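Local coordinates for major capsid protein (Human herpesvirus 1, PDB 1NO7) that builds the icosahedral capsid shell of the virus as its major subunit, this fragment being the protease-resistant upper domain, at residues A[51-55]-A[539-544]; A[96-102]-A[120-126]; A[163-168]-A[210-216]; A[254-258]-A[273-277]. All coordinates share one frame; numbering follows the deposited sequence.

Contact 1 (A[51-55]-A[539-544]); sequences MQQLF and LVPPAL
Phe55 and Pro542 meet in a CH-pi contact that fastens a helix near the start of the modelled chain to a loop with two adjacent prolines late in the chain. Segment 539-544 lies in the loop between helix 531-534 and helix 554-562 and packs on one side of helix 48-56 in the VP5 upper domain. The contact is buried and mainly apolar, and no hydrogen bond crosses it.

The Phe55 ring has the largest share. Its CG stands anti to the backbone N (chi1 172°), which sends the ring out from the helix toward the two prolines. Pro542 CD sits over the centre of one ring face, 3.3 Å from the ring centroid and 14° off the ring normal. Pro541 approaches the same ring obliquely, with CA 3.4 Å from Phe55 CD2. The ring edge faces the carbonyl of Leu539.

One turn back on the helix, Met51 and Gln52 extend the surface. Met51 points at the far end of segment 539-544, where its CG comes within 4.4 Å of Ala543 CB and its SD lies near Leu544 CG. Gln52 bends at its second torsion (chi2 -72°), and its side chain crosses that of Pro541 at about a right angle.

Trp59 adds an edge-to-face partner to Phe55 and also touches Pro542. Tyr37 OH bonds to Val540 O, so the loop is held from a second place in the N-terminal part. Gln52 NE2 ends 3.8 Å from Pro541 CG and 3.3 Å from Leu539 O, but its angle to that oxygen is too poor for a hydrogen bond.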
loop_
_atom_site.group_PDB
_atom_site.type_symbol
_atom_site.label_atom_id
_atom_site.label_comp_id
_atom_site.label_asym_id
_atom_site.label_seq_id
_atom_site.Cartn_x
_atom_site.Cartn_y
_atom_site.Cartn_z
ATOM N N MET A 51 7.943 -5.447 14.978
ATOM C CA MET A 51 7.154 -6.566 14.480
ATOM C C MET A 51 7.938 -7.514 13.571
ATOM O O MET A 51 8.278 -8.632 13.953
ATOM C CB MET A 51 5.965 -5.994 13.727
ATOM C CG MET A 51 4.871 -6.962 13.422
ATOM S SD MET A 51 3.420 -5.969 13.070
ATOM C CE MET A 51 2.979 -5.414 14.790
ATOM N N GLN A 52 8.213 -7.051 12.361
ATOM C CA GLN A 52 8.961 -7.818 11.368
ATOM C C GLN A 52 10.193 -8.564 11.902
ATOM O O GLN A 52 10.575 -9.608 11.355
ATOM C CB GLN A 52 9.404 -6.891 10.235
ATOM C CG GLN A 52 8.984 -7.324 8.838
ATOM C CD GLN A 52 9.742 -8.528 8.317
ATOM O OE1 GLN A 52 10.913 -8.756 8.668
ATOM N NE2 GLN A 52 9.086 -9.299 7.457
ATOM N N GLN A 53 10.839 -8.027 12.938
ATOM C CA GLN A 53 12.029 -8.680 13.495
ATOM C C GLN A 53 11.635 -9.770 14.476
ATOM O O GLN A 53 12.163 -10.881 14.435
ATOM C CB GLN A 53 12.941 -7.664 14.190
ATOM C CG GLN A 53 14.189 -7.357 13.387
ATOM C CD GLN A 53 14.770 -8.610 12.750
ATOM O OE1 GLN A 53 15.047 -9.597 13.431
ATOM N NE2 GLN A 53 14.952 -8.576 11.436
ATOM N N LEU A 54 10.706 -9.432 15.361
ATOM C CA LEU A 54 10.201 -10.373 16.341
ATOM C C LEU A 54 9.809 -11.646 15.584
ATOM O O LEU A 54 9.872 -12.754 16.132
ATOM C CB LEU A 54 8.984 -9.757 17.024
ATOM C CG LEU A 54 8.222 -10.573 18.057
ATOM C CD1 LEU A 54 9.177 -10.996 19.164
ATOM C CD2 LEU A 54 7.054 -9.739 18.582
ATOM N N PHE A 55 9.425 -11.452 14.319
ATOM C CA PHE A 55 9.007 -12.516 13.398
ATOM C C PHE A 55 10.176 -13.423 12.986
ATOM O O PHE A 55 10.226 -14.590 13.381
ATOM C CB PHE A 55 8.344 -11.856 12.169
ATOM C CG PHE A 55 8.018 -12.797 11.022
ATOM C CD1 PHE A 55 7.868 -14.164 11.213
ATOM C CD2 PHE A 55 7.804 -12.280 9.743
ATOM C CE1 PHE A 55 7.508 -14.998 10.147
ATOM C CE2 PHE A 55 7.445 -13.103 8.676
ATOM C CZ PHE A 55 7.297 -14.461 8.879
ATOM N N LEU A 539 7.690 -12.962 2.859
ATOM C CA LEU A 539 7.816 -12.972 4.323
ATOM C C LEU A 539 6.801 -12.151 5.119
ATOM O O LEU A 539 7.155 -11.573 6.148
ATOM C CB LEU A 539 9.224 -12.517 4.742
ATOM C CG LEU A 539 10.414 -13.442 4.470
ATOM C CD1 LEU A 539 10.058 -14.817 5.000
ATOM C CD2 LEU A 539 10.756 -13.494 2.968
ATOM N N VAL A 540 5.550 -12.103 4.671
ATOM C CA VAL A 540 4.539 -11.342 5.408
ATOM C C VAL A 540 4.321 -11.881 6.833
ATOM O O VAL A 540 3.831 -13.002 7.013
ATOM C CB VAL A 540 3.185 -11.354 4.671
ATOM C CG1 VAL A 540 2.101 -10.711 5.541
ATOM C CG2 VAL A 540 3.314 -10.609 3.346
ATOM N N PRO A 541 4.667 -11.075 7.860
ATOM C CA PRO A 541 4.536 -11.414 9.283
ATOM C C PRO A 541 3.213 -12.075 9.646
ATOM O O PRO A 541 2.133 -11.533 9.373
ATOM C CB PRO A 541 4.690 -10.062 9.969
ATOM C CG PRO A 541 5.671 -9.378 9.103
ATOM C CD PRO A 541 5.140 -9.686 7.714
ATOM N N PRO A 542 3.278 -13.256 10.282
ATOM C CA PRO A 542 2.041 -13.941 10.662
ATOM C C PRO A 542 1.131 -13.025 11.461
ATOM O O PRO A 542 -0.064 -13.279 11.562
ATOM C CB PRO A 542 2.534 -15.139 11.476
ATOM C CG PRO A 542 3.853 -14.679 12.008
ATOM C CD PRO A 542 4.452 -13.960 10.818
ATOM N N ALA A 543 1.689 -11.956 12.022
ATOM C CA ALA A 543 0.888 -11.004 12.794
ATOM C C ALA A 543 0.003 -10.177 11.847
ATOM O O ALA A 543 -1.035 -9.638 12.255
ATOM C CB ALA A 543 1.803 -10.080 13.608
ATOM N N LEU A 544 0.417 -10.101 10.582
ATOM C CA LEU A 544 -0.298 -9.332 9.563
ATOM C C LEU A 544 -1.128 -10.191 8.620
ATOM O O LEU A 544 -1.672 -9.682 7.636
ATOM C CB LEU A 544 0.698 -8.505 8.736
ATOM C CG LEU A 544 1.323 -7.247 9.356
ATOM C CD1 LEU A 544 2.679 -6.949 8.720
ATOM C CD2 LEU A 544 0.359 -6.082 9.173
#

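Contact 2 (A[96-102]-A[120-126]); sequences AFDFFVG and EIQATWR
Strands 98-100 and 122-124 pair as a two-stranded antiparallel sheet. Four backbone hydrogen bonds join them. Asp98 and Thr124 form one hydrogen-bonded pair, with Asp98 N 2.6 Å from Thr124 O. Phe100 and Gln122 form the other, with Phe100 N 2.8 Å from Gln122 O. Phe99 and Ala123 between them are a non-hydrogen-bonded pair.

The charged contact is a salt bridge between Asp98 and Arg126. Arg126 grips the carboxylate side-on: NH2 lies 3.1 Å from Asp98 OD1 and NE 3.2 Å from OD2. The two flat groups stand 88° apart, and both oxygens are met from above the carboxylate plane. Arg126 also bonds to Pro95 O and pairs with Glu92, which helps to fix its guanidinium.

The aromatic and apolar contacts fall on both faces. Trp125 turns an edge to the face of Phe97, with the centroids of the Phe97 ring and the Trp125 five-membered ring 5.2 Å apart. Phe99 CD2 lies against Ala123 CB. On the face with Asp98, Thr124 CG2 meets the Phe100 ring at its edge, 3.5 Å from CE2. With CG between the backbone N and the carbonyl carbon (chi1 54°), the Phe100 ring leans across toward strand 122-124, with Gln122 O above its centre.

Tyr548 stacks on Phe100, and Arg553 bonds to Thr124 OG1. The strand pair therefore packs against the chain just before helix 554-562, while Trp125 touches Ile581, just before helix 583-593.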
loop_
_atom_site.group_PDB
_atom_site.type_symbol
_atom_site.label_atom_id
_atom_site.label_comp_id
_atom_site.label_asym_id
_atom_site.label_seq_id
_atom_site.Cartn_x
_atom_site.Cartn_y
_atom_site.Cartn_z
ATOM N N ALA A 96 -13.822 -23.937 -5.284
ATOM C CA ALA A 96 -14.191 -22.851 -4.397
ATOM C C ALA A 96 -13.479 -22.886 -3.046
ATOM O O ALA A 96 -13.803 -22.090 -2.165
ATOM C CB ALA A 96 -15.691 -22.842 -4.185
ATOM N N PHE A 97 -12.522 -23.784 -2.846
ATOM C CA PHE A 97 -11.851 -23.807 -1.550
ATOM C C PHE A 97 -10.371 -24.098 -1.589
ATOM O O PHE A 97 -9.821 -24.469 -2.623
ATOM C CB PHE A 97 -12.508 -24.825 -0.623
ATOM C CG PHE A 97 -13.899 -24.460 -0.217
ATOM C CD1 PHE A 97 -14.934 -24.464 -1.149
ATOM C CD2 PHE A 97 -14.170 -24.073 1.087
ATOM C CE1 PHE A 97 -16.232 -24.075 -0.789
ATOM C CE2 PHE A 97 -15.476 -23.678 1.472
ATOM C CZ PHE A 97 -16.507 -23.678 0.530
ATOM N N ASP A 98 -9.731 -23.917 -0.439
ATOM C CA ASP A 98 -8.310 -24.194 -0.290
ATOM C C ASP A 98 -8.195 -25.127 0.915
ATOM O O ASP A 98 -8.638 -24.790 2.024
ATOM C CB ASP A 98 -7.519 -22.904 -0.041
ATOM C CG ASP A 98 -6.749 -22.437 -1.273
ATOM O OD1 ASP A 98 -6.060 -23.276 -1.897
ATOM O OD2 ASP A 98 -6.817 -21.231 -1.610
ATOM N N PHE A 99 -7.631 -26.312 0.690
ATOM C CA PHE A 99 -7.470 -27.298 1.760
ATOM C C PHE A 99 -6.004 -27.388 2.103
ATOM O O PHE A 99 -5.170 -27.635 1.228
ATOM C CB PHE A 99 -7.988 -28.671 1.307
ATOM C CG PHE A 99 -9.411 -28.637 0.821
ATOM C CD1 PHE A 99 -9.712 -28.152 -0.461
ATOM C CD2 PHE A 99 -10.457 -28.979 1.682
ATOM C CE1 PHE A 99 -11.040 -27.997 -0.870
ATOM C CE2 PHE A 99 -11.782 -28.830 1.290
ATOM C CZ PHE A 99 -12.083 -28.338 0.014
ATOM N N PHE A 100 -5.687 -27.195 3.377
ATOM C CA PHE A 100 -4.297 -27.226 3.801
ATOM C C PHE A 100 -4.150 -27.835 5.183
ATOM O O PHE A 100 -5.128 -27.971 5.935
ATOM C CB PHE A 100 -3.748 -25.799 3.813
ATOM C CG PHE A 100 -4.578 -24.847 4.638
ATOM C CD1 PHE A 100 -4.483 -24.844 6.031
ATOM C CD2 PHE A 100 -5.519 -24.013 4.030
ATOM C CE1 PHE A 100 -5.323 -24.028 6.806
ATOM C CE2 PHE A 100 -6.369 -23.190 4.794
ATOM C CZ PHE A 100 -6.272 -23.199 6.179
ATOM N N VAL A 101 -2.911 -28.192 5.507
ATOM C CA VAL A 101 -2.579 -28.785 6.795
ATOM C C VAL A 101 -2.775 -27.732 7.883
ATOM O O VAL A 101 -1.859 -26.957 8.191
ATOM C CB VAL A 101 -1.106 -29.253 6.827
ATOM C CG1 VAL A 101 -0.872 -30.148 8.034
ATOM C CG2 VAL A 101 -0.752 -29.965 5.532
ATOM N N GLY A 102 -3.974 -27.705 8.456
ATOM C CA GLY A 102 -4.271 -26.740 9.496
ATOM C C GLY A 102 -3.343 -26.821 10.694
ATOM O O GLY A 102 -2.217 -27.317 10.603
ATOM N N GLU A 120 -4.011 -30.745 12.234
ATOM C CA GLU A 120 -5.234 -31.190 11.572
ATOM C C GLU A 120 -5.255 -30.623 10.156
ATOM O O GLU A 120 -4.275 -30.030 9.693
ATOM C CB GLU A 120 -6.485 -30.732 12.328
ATOM C CG GLU A 120 -6.913 -29.317 12.008
ATOM C CD GLU A 120 -8.340 -29.025 12.430
ATOM O OE1 GLU A 120 -8.629 -29.062 13.648
ATOM O OE2 GLU A 120 -9.175 -28.758 11.538
ATOM N N ILE A 121 -6.378 -30.791 9.471
ATOM C CA ILE A 121 -6.494 -30.313 8.101
ATOM C C ILE A 121 -7.719 -29.425 7.927
ATOM O O ILE A 121 -8.859 -29.874 8.048
ATOM C CB ILE A 121 -6.546 -31.511 7.133
ATOM C CG1 ILE A 121 -6.938 -31.040 5.737
ATOM C CG2 ILE A 121 -7.497 -32.585 7.688
ATOM C CD1 ILE A 121 -6.907 -32.151 4.730
ATOM N N GLN A 122 -7.468 -28.152 7.650
ATOM C CA GLN A 122 -8.544 -27.189 7.489
ATOM C C GLN A 122 -8.702 -26.785 6.036
ATOM O O GLN A 122 -7.877 -27.113 5.172
ATOM C CB GLN A 122 -8.262 -25.941 8.328
ATOM C CG GLN A 122 -7.565 -26.215 9.636
ATOM C CD GLN A 122 -7.262 -24.941 10.392
ATOM O OE1 GLN A 122 -6.569 -24.949 11.411
ATOM N NE2 GLN A 122 -7.795 -23.827 9.900
ATOM N N ALA A 123 -9.775 -26.055 5.781
ATOM C CA ALA A 123 -10.054 -25.578 4.446
ATOM C C ALA A 123 -10.622 -24.171 4.536
ATOM O O ALA A 123 -11.464 -23.867 5.405
ATOM C CB ALA A 123 -11.034 -26.491 3.764
ATOM N N THR A 124 -10.149 -23.317 3.633
ATOM C CA THR A 124 -10.567 -21.927 3.583
ATOM C C THR A 124 -11.228 -21.643 2.238
ATOM O O THR A 124 -10.887 -22.256 1.225
ATOM C CB THR A 124 -9.361 -21.002 3.763
ATOM O OG1 THR A 124 -9.783 -19.644 3.663
ATOM C CG2 THR A 124 -8.337 -21.257 2.676
ATOM N N TRP A 125 -12.167 -20.701 2.237
ATOM C CA TRP A 125 -12.902 -20.352 1.026
ATOM C C TRP A 125 -12.223 -19.384 0.052
ATOM O O TRP A 125 -12.331 -18.173 0.239
ATOM C CB TRP A 125 -14.269 -19.764 1.407
ATOM C CG TRP A 125 -15.029 -19.341 0.206
ATOM C CD1 TRP A 125 -15.253 -20.094 -0.901
ATOM C CD2 TRP A 125 -15.631 -18.065 -0.049
ATOM N NE1 TRP A 125 -15.954 -19.375 -1.841
ATOM C CE2 TRP A 125 -16.201 -18.123 -1.345
ATOM C CE3 TRP A 125 -15.745 -16.879 0.683
ATOM C CZ2 TRP A 125 -16.877 -17.035 -1.928
ATOM C CZ3 TRP A 125 -16.422 -15.792 0.102
ATOM C CH2 TRP A 125 -16.976 -15.885 -1.194
ATOM N N ARG A 126 -11.539 -19.881 -0.980
ATOM C CA ARG A 126 -10.920 -18.975 -1.967
ATOM C C ARG A 126 -12.011 -17.969 -2.263
ATOM O O ARG A 126 -13.115 -18.354 -2.649
ATOM C CB ARG A 126 -10.582 -19.721 -3.244
ATOM C CG ARG A 126 -9.453 -20.690 -3.087
ATOM C CD ARG A 126 -9.418 -21.678 -4.222
ATOM N NE ARG A 126 -8.270 -22.566 -4.100
ATOM C CZ ARG A 126 -8.129 -23.702 -4.772
ATOM N NH1 ARG A 126 -9.075 -24.096 -5.618
ATOM N NH2 ARG A 126 -7.041 -24.445 -4.601
#

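Contact 3 (A[163-168]-A[210-216]); sequences AVRGAF and RCAAFVN
Val215 reaches from its loop into the side of helix 158-169. Its CB is 4.0 Å from Val164 CG1 and equally near Phe168 CE1. There the side chain forks. CG1 stands anti to the carbonyl carbon (chi1 -60°) and meets Val164, 3.8 Å from CG1 of that residue. CG2 is the other branch and touches both Ala167 CB and the Phe168 ring. It lies 3.5 Å from Phe168 CE1, reached obliquely. One valine thus touches three residues on one side of the helix.

Earlier in the loop the backbones come close. Cys211 CA and Ala163 CA are nearest neighbours across the contact. Ala163 CA makes a CA-H...O contact with Arg210 O at 3.4 Å. Cys211 SG lies by Ala167 N, and Ala167 CB rests 3.4 Å from Ala212 O.

No hydrogen bond joins the segments. The loop backbone is tied by others: Tyr362 OH bonds to Val215 O, Tyr173 OH to Ala213 O, and Tyr240 OH to Phe214 N. Met490 and Phe370 also pack on Phe168.

This is loop-on-helix packing in the buried, largely helical part of the upper domain, where the connection from helix 195-208 to helix 218-226 lies along helix 158-169.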
loop_
_atom_site.group_PDB
_atom_site.type_symbol
_atom_site.label_atom_id
_atom_site.label_comp_id
_atom_site.label_asym_id
_atom_site.label_seq_id
_atom_site.Cartn_x
_atom_site.Cartn_y
_atom_site.Cartn_z
ATOM N N ALA A 163 6.562 6.459 -18.210
ATOM C CA ALA A 163 6.745 7.439 -17.147
ATOM C C ALA A 163 6.600 6.774 -15.776
ATOM O O ALA A 163 7.551 6.721 -14.992
ATOM C CB ALA A 163 5.723 8.554 -17.286
ATOM N N VAL A 164 5.412 6.254 -15.491
ATOM C CA VAL A 164 5.166 5.609 -14.206
ATOM C C VAL A 164 6.000 4.363 -13.940
ATOM O O VAL A 164 6.466 4.135 -12.810
ATOM C CB VAL A 164 3.715 5.203 -14.056
ATOM C CG1 VAL A 164 3.505 4.612 -12.676
ATOM C CG2 VAL A 164 2.827 6.407 -14.252
ATOM N N ARG A 165 6.161 3.523 -14.956
ATOM C CA ARG A 165 6.960 2.330 -14.738
ATOM C C ARG A 165 8.307 2.876 -14.278
ATOM O O ARG A 165 8.709 2.691 -13.118
ATOM C CB ARG A 165 7.120 1.522 -16.020
ATOM C CG ARG A 165 7.740 0.172 -15.753
ATOM C CD ARG A 165 8.052 -0.551 -17.025
ATOM N NE ARG A 165 6.844 -0.997 -17.700
ATOM C CZ ARG A 165 6.833 -1.468 -18.938
ATOM N NH1 ARG A 165 7.968 -1.544 -19.625
ATOM N NH2 ARG A 165 5.696 -1.875 -19.488
ATOM N N GLY A 166 8.967 3.588 -15.192
ATOM C CA GLY A 166 10.256 4.198 -14.899
ATOM C C GLY A 166 10.375 4.626 -13.444
ATOM O O GLY A 166 11.334 4.243 -12.756
ATOM N N ALA A 167 9.407 5.405 -12.967
ATOM C CA ALA A 167 9.431 5.843 -11.582
ATOM C C ALA A 167 9.691 4.612 -10.702
ATOM O O ALA A 167 10.657 4.574 -9.912
ATOM C CB ALA A 167 8.099 6.483 -11.211
ATOM N N PHE A 168 8.839 3.595 -10.855
ATOM C CA PHE A 168 8.954 2.354 -10.083
ATOM C C PHE A 168 10.247 1.558 -10.249
ATOM O O PHE A 168 10.707 0.914 -9.307
ATOM C CB PHE A 168 7.775 1.457 -10.398
ATOM C CG PHE A 168 6.522 1.831 -9.671
ATOM C CD1 PHE A 168 5.496 2.506 -10.325
ATOM C CD2 PHE A 168 6.345 1.443 -8.337
ATOM C CE1 PHE A 168 4.293 2.786 -9.663
ATOM C CE2 PHE A 168 5.160 1.713 -7.664
ATOM C CZ PHE A 168 4.124 2.386 -8.330
ATOM N N ARG A 210 11.822 11.701 -17.532
ATOM C CA ARG A 210 10.368 11.723 -17.679
ATOM C C ARG A 210 9.707 10.647 -16.802
ATOM O O ARG A 210 9.394 9.564 -17.282
ATOM C CB ARG A 210 10.035 11.525 -19.154
ATOM C CG ARG A 210 11.072 12.191 -20.049
ATOM C CD ARG A 210 10.704 12.173 -21.523
ATOM N NE ARG A 210 9.539 13.001 -21.826
ATOM C CZ ARG A 210 9.369 14.248 -21.393
ATOM N NH1 ARG A 210 10.288 14.827 -20.625
ATOM N NH2 ARG A 210 8.281 14.925 -21.741
ATOM N N CYS A 211 9.490 10.959 -15.519
ATOM C CA CYS A 211 8.891 10.018 -14.558
ATOM C C CYS A 211 7.972 10.677 -13.538
ATOM O O CYS A 211 8.337 11.665 -12.893
ATOM C CB CYS A 211 9.976 9.290 -13.778
ATOM S SG CYS A 211 11.156 8.467 -14.828
ATOM N N ALA A 212 6.783 10.111 -13.373
ATOM C CA ALA A 212 5.820 10.652 -12.425
ATOM C C ALA A 212 6.472 10.689 -11.052
ATOM O O ALA A 212 7.000 9.685 -10.574
ATOM C CB ALA A 212 4.595 9.789 -12.396
ATOM N N ALA A 213 6.436 11.866 -10.437
ATOM C CA ALA A 213 7.029 12.088 -9.129
ATOM C C ALA A 213 6.537 11.201 -7.981
ATOM O O ALA A 213 7.324 10.419 -7.457
ATOM C CB ALA A 213 6.883 13.548 -8.748
ATOM N N PHE A 214 5.267 11.280 -7.584
ATOM C CA PHE A 214 4.858 10.459 -6.437
ATOM C C PHE A 214 3.889 9.280 -6.653
ATOM O O PHE A 214 3.065 8.988 -5.767
ATOM C CB PHE A 214 4.277 11.349 -5.349
ATOM C CG PHE A 214 5.210 12.425 -4.888
ATOM C CD1 PHE A 214 5.577 13.465 -5.747
ATOM C CD2 PHE A 214 5.715 12.414 -3.582
ATOM C CE1 PHE A 214 6.424 14.473 -5.324
ATOM C CE2 PHE A 214 6.573 13.424 -3.138
ATOM C CZ PHE A 214 6.930 14.456 -4.009
ATOM N N VAL A 215 3.995 8.587 -7.792
ATOM C CA VAL A 215 3.115 7.446 -8.105
ATOM C C VAL A 215 2.979 6.363 -7.017
ATOM O O VAL A 215 2.063 5.533 -7.072
ATOM C CB VAL A 215 3.597 6.740 -9.341
ATOM C CG1 VAL A 215 3.604 7.691 -10.502
ATOM C CG2 VAL A 215 5.000 6.196 -9.081
ATOM N N ASN A 216 3.888 6.350 -6.042
ATOM C CA ASN A 216 3.825 5.344 -4.986
ATOM C C ASN A 216 2.773 5.667 -3.901
ATOM O O ASN A 216 2.670 4.965 -2.881
ATOM C CB ASN A 216 5.223 5.150 -4.357
ATOM C CG ASN A 216 5.484 6.086 -3.184
ATOM O OD1 ASN A 216 5.611 7.309 -3.350
ATOM N ND2 ASN A 216 5.561 5.511 -1.983
#

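Contact 4 (A[254-258]-A[273-277]); sequences VDDFT and NHLMR
Asn273 ND2 makes the main polar link, giving a hydrogen bond to Thr258 OG1 at 2.6 Å. The hydroxyl lies almost in the amide plane. The same nitrogen gives a weak bond to Phe257 O. Asn273 CG is anti to the backbone N (chi1 175°), which carries the amide across to the other segment. Thr258 OG1 in turn donates to Val254 O at 2.9 Å, from above the carbonyl plane. Phe257 N reaches Val254 O from the opposite face. A short chain of hydrogen bonds thus runs from Asn273 through Thr258 to Val254, in the last turn of helix 234-256.

Farther out, Asp255 OD1 and Arg277 NH2 form a long, weak salt bridge at 3.4 Å. The oxygen meets the guanidinium at its edge. Arg277 bends at chi2 and chi3, and its chain passes over Val254, with CG 3.5 Å from Val254 CG1.

Val254 packs against both Arg277 and His274. Its CG2 sits over one face of the His274 ring, 3.5 Å from the centroid. Phe579 meets that ring edge-to-face, and Met575 touches both Val254 and His274.

The arrangement joins two helix ends: the C-terminal end of helix 234-256 lies against the residues where helix 269-273 stops and His274 leaves helical geometry.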
loop_
_atom_site.group_PDB
_atom_site.type_symbol
_atom_site.label_atom_id
_atom_site.label_comp_id
_atom_site.label_asym_id
_atom_site.label_seq_id
_atom_site.Cartn_x
_atom_site.Cartn_y
_atom_site.Cartn_z
ATOM N N VAL A 254 -16.529 -2.964 -12.384
ATOM C CA VAL A 254 -17.402 -3.680 -11.468
ATOM C C VAL A 254 -18.869 -3.441 -11.797
ATOM O O VAL A 254 -19.618 -4.395 -12.014
ATOM C CB VAL A 254 -17.165 -3.275 -10.009
ATOM C CG1 VAL A 254 -18.341 -3.745 -9.139
ATOM C CG2 VAL A 254 -15.878 -3.909 -9.515
ATOM N N ASP A 255 -19.287 -2.181 -11.834
ATOM C CA ASP A 255 -20.683 -1.863 -12.134
ATOM C C ASP A 255 -21.105 -2.404 -13.505
ATOM O O ASP A 255 -22.292 -2.649 -13.750
ATOM C CB ASP A 255 -20.900 -0.346 -12.070
ATOM C CG ASP A 255 -20.516 0.243 -10.720
ATOM O OD1 ASP A 255 -21.054 -0.218 -9.692
ATOM O OD2 ASP A 255 -19.677 1.168 -10.687
ATOM N N ASP A 256 -20.126 -2.593 -14.389
ATOM C CA ASP A 256 -20.376 -3.118 -15.732
ATOM C C ASP A 256 -20.787 -4.595 -15.733
ATOM O O ASP A 256 -21.372 -5.095 -16.701
ATOM C CB ASP A 256 -19.127 -2.959 -16.595
ATOM C CG ASP A 256 -19.052 -1.612 -17.255
ATOM O OD1 ASP A 256 -17.988 -1.307 -17.832
ATOM O OD2 ASP A 256 -20.056 -0.866 -17.205
ATOM N N PHE A 257 -20.466 -5.287 -14.645
ATOM C CA PHE A 257 -20.770 -6.701 -14.500
ATOM C C PHE A 257 -21.449 -6.988 -13.163
ATOM O O PHE A 257 -21.139 -7.974 -12.486
ATOM C CB PHE A 257 -19.483 -7.504 -14.647
ATOM C CG PHE A 257 -18.871 -7.400 -16.009
ATOM C CD1 PHE A 257 -17.505 -7.548 -16.184
ATOM C CD2 PHE A 257 -19.668 -7.192 -17.125
ATOM C CE1 PHE A 257 -16.935 -7.495 -17.462
ATOM C CE2 PHE A 257 -19.117 -7.136 -18.402
ATOM C CZ PHE A 257 -17.745 -7.289 -18.575
ATOM N N THR A 258 -22.342 -6.083 -12.771
ATOM C CA THR A 258 -23.145 -6.244 -11.561
ATOM C C THR A 258 -24.555 -5.908 -12.048
ATOM O O THR A 258 -24.719 -5.185 -13.037
ATOM C CB THR A 258 -22.758 -5.276 -10.418
ATOM O OG1 THR A 258 -21.403 -5.516 -10.023
ATOM C CG2 THR A 258 -23.667 -5.507 -9.192
ATOM N N ASN A 273 -20.661 -8.871 -5.312
ATOM C CA ASN A 273 -20.171 -9.310 -6.610
ATOM C C ASN A 273 -18.668 -9.032 -6.855
ATOM O O ASN A 273 -18.066 -9.647 -7.747
ATOM C CB ASN A 273 -21.022 -8.658 -7.702
ATOM C CG ASN A 273 -20.516 -8.960 -9.090
ATOM O OD1 ASN A 273 -20.119 -10.087 -9.382
ATOM N ND2 ASN A 273 -20.537 -7.959 -9.963
ATOM N N HIS A 274 -18.059 -8.120 -6.082
ATOM C CA HIS A 274 -16.627 -7.801 -6.256
ATOM C C HIS A 274 -15.867 -7.440 -4.980
ATOM O O HIS A 274 -16.412 -6.807 -4.078
ATOM C CB HIS A 274 -16.435 -6.662 -7.247
ATOM C CG HIS A 274 -15.044 -6.578 -7.789
ATOM N ND1 HIS A 274 -14.734 -6.891 -9.097
ATOM C CD2 HIS A 274 -13.877 -6.230 -7.199
ATOM C CE1 HIS A 274 -13.435 -6.736 -9.290
ATOM N NE2 HIS A 274 -12.893 -6.336 -8.153
ATOM N N LEU A 275 -14.590 -7.810 -4.936
ATOM C CA LEU A 275 -13.764 -7.573 -3.760
ATOM C C LEU A 275 -13.367 -6.111 -3.519
ATOM O O LEU A 275 -13.578 -5.592 -2.418
ATOM C CB LEU A 275 -12.510 -8.465 -3.811
ATOM C CG LEU A 275 -11.605 -8.407 -2.569
ATOM C CD1 LEU A 275 -12.404 -8.726 -1.301
ATOM C CD2 LEU A 275 -10.461 -9.397 -2.738
ATOM N N MET A 276 -12.787 -5.451 -4.519
ATOM C CA MET A 276 -12.389 -4.055 -4.353
ATOM C C MET A 276 -13.587 -3.241 -3.821
ATOM O O MET A 276 -13.473 -2.565 -2.801
ATOM C CB MET A 276 -11.857 -3.459 -5.682
ATOM C CG MET A 276 -10.599 -4.160 -6.314
ATOM S SD MET A 276 -9.036 -4.135 -5.279
ATOM C CE MET A 276 -9.624 -5.044 -3.689
ATOM N N ARG A 277 -14.746 -3.328 -4.470
ATOM C CA ARG A 277 -15.928 -2.571 -4.024
ATOM C C ARG A 277 -16.466 -3.088 -2.689
ATOM O O ARG A 277 -17.516 -2.633 -2.225
ATOM C CB ARG A 277 -17.053 -2.665 -5.053
ATOM C CG ARG A 277 -16.655 -2.270 -6.460
ATOM C CD ARG A 277 -16.854 -0.783 -6.752
ATOM N NE ARG A 277 -18.254 -0.425 -6.998
ATOM C CZ ARG A 277 -19.178 -0.325 -6.046
ATOM N NH1 ARG A 277 -18.840 -0.552 -4.770
ATOM N NH2 ARG A 277 -20.437 -0.020 -6.377
#

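In the fold
All four contacts lie in the single VP5 upper domain, and none touches another. Contact 1 joins residues 484 positions apart, so the other three fall within the span it closes. Those three follow in series, contact 2, then 3, then 4. Contacts 2 and 4 come closest, with nearest atoms about 8 Å apart. Contact 3 lies across the chain's centre from contacts 1 and 2, and its centre is about 39 Å from that of contact 2. Helix 234-256 links contacts 3 and 4: it packs on contact 3 and ends in contact 4. The domain thus combines local closures with one contact joining an early helix to a late loop.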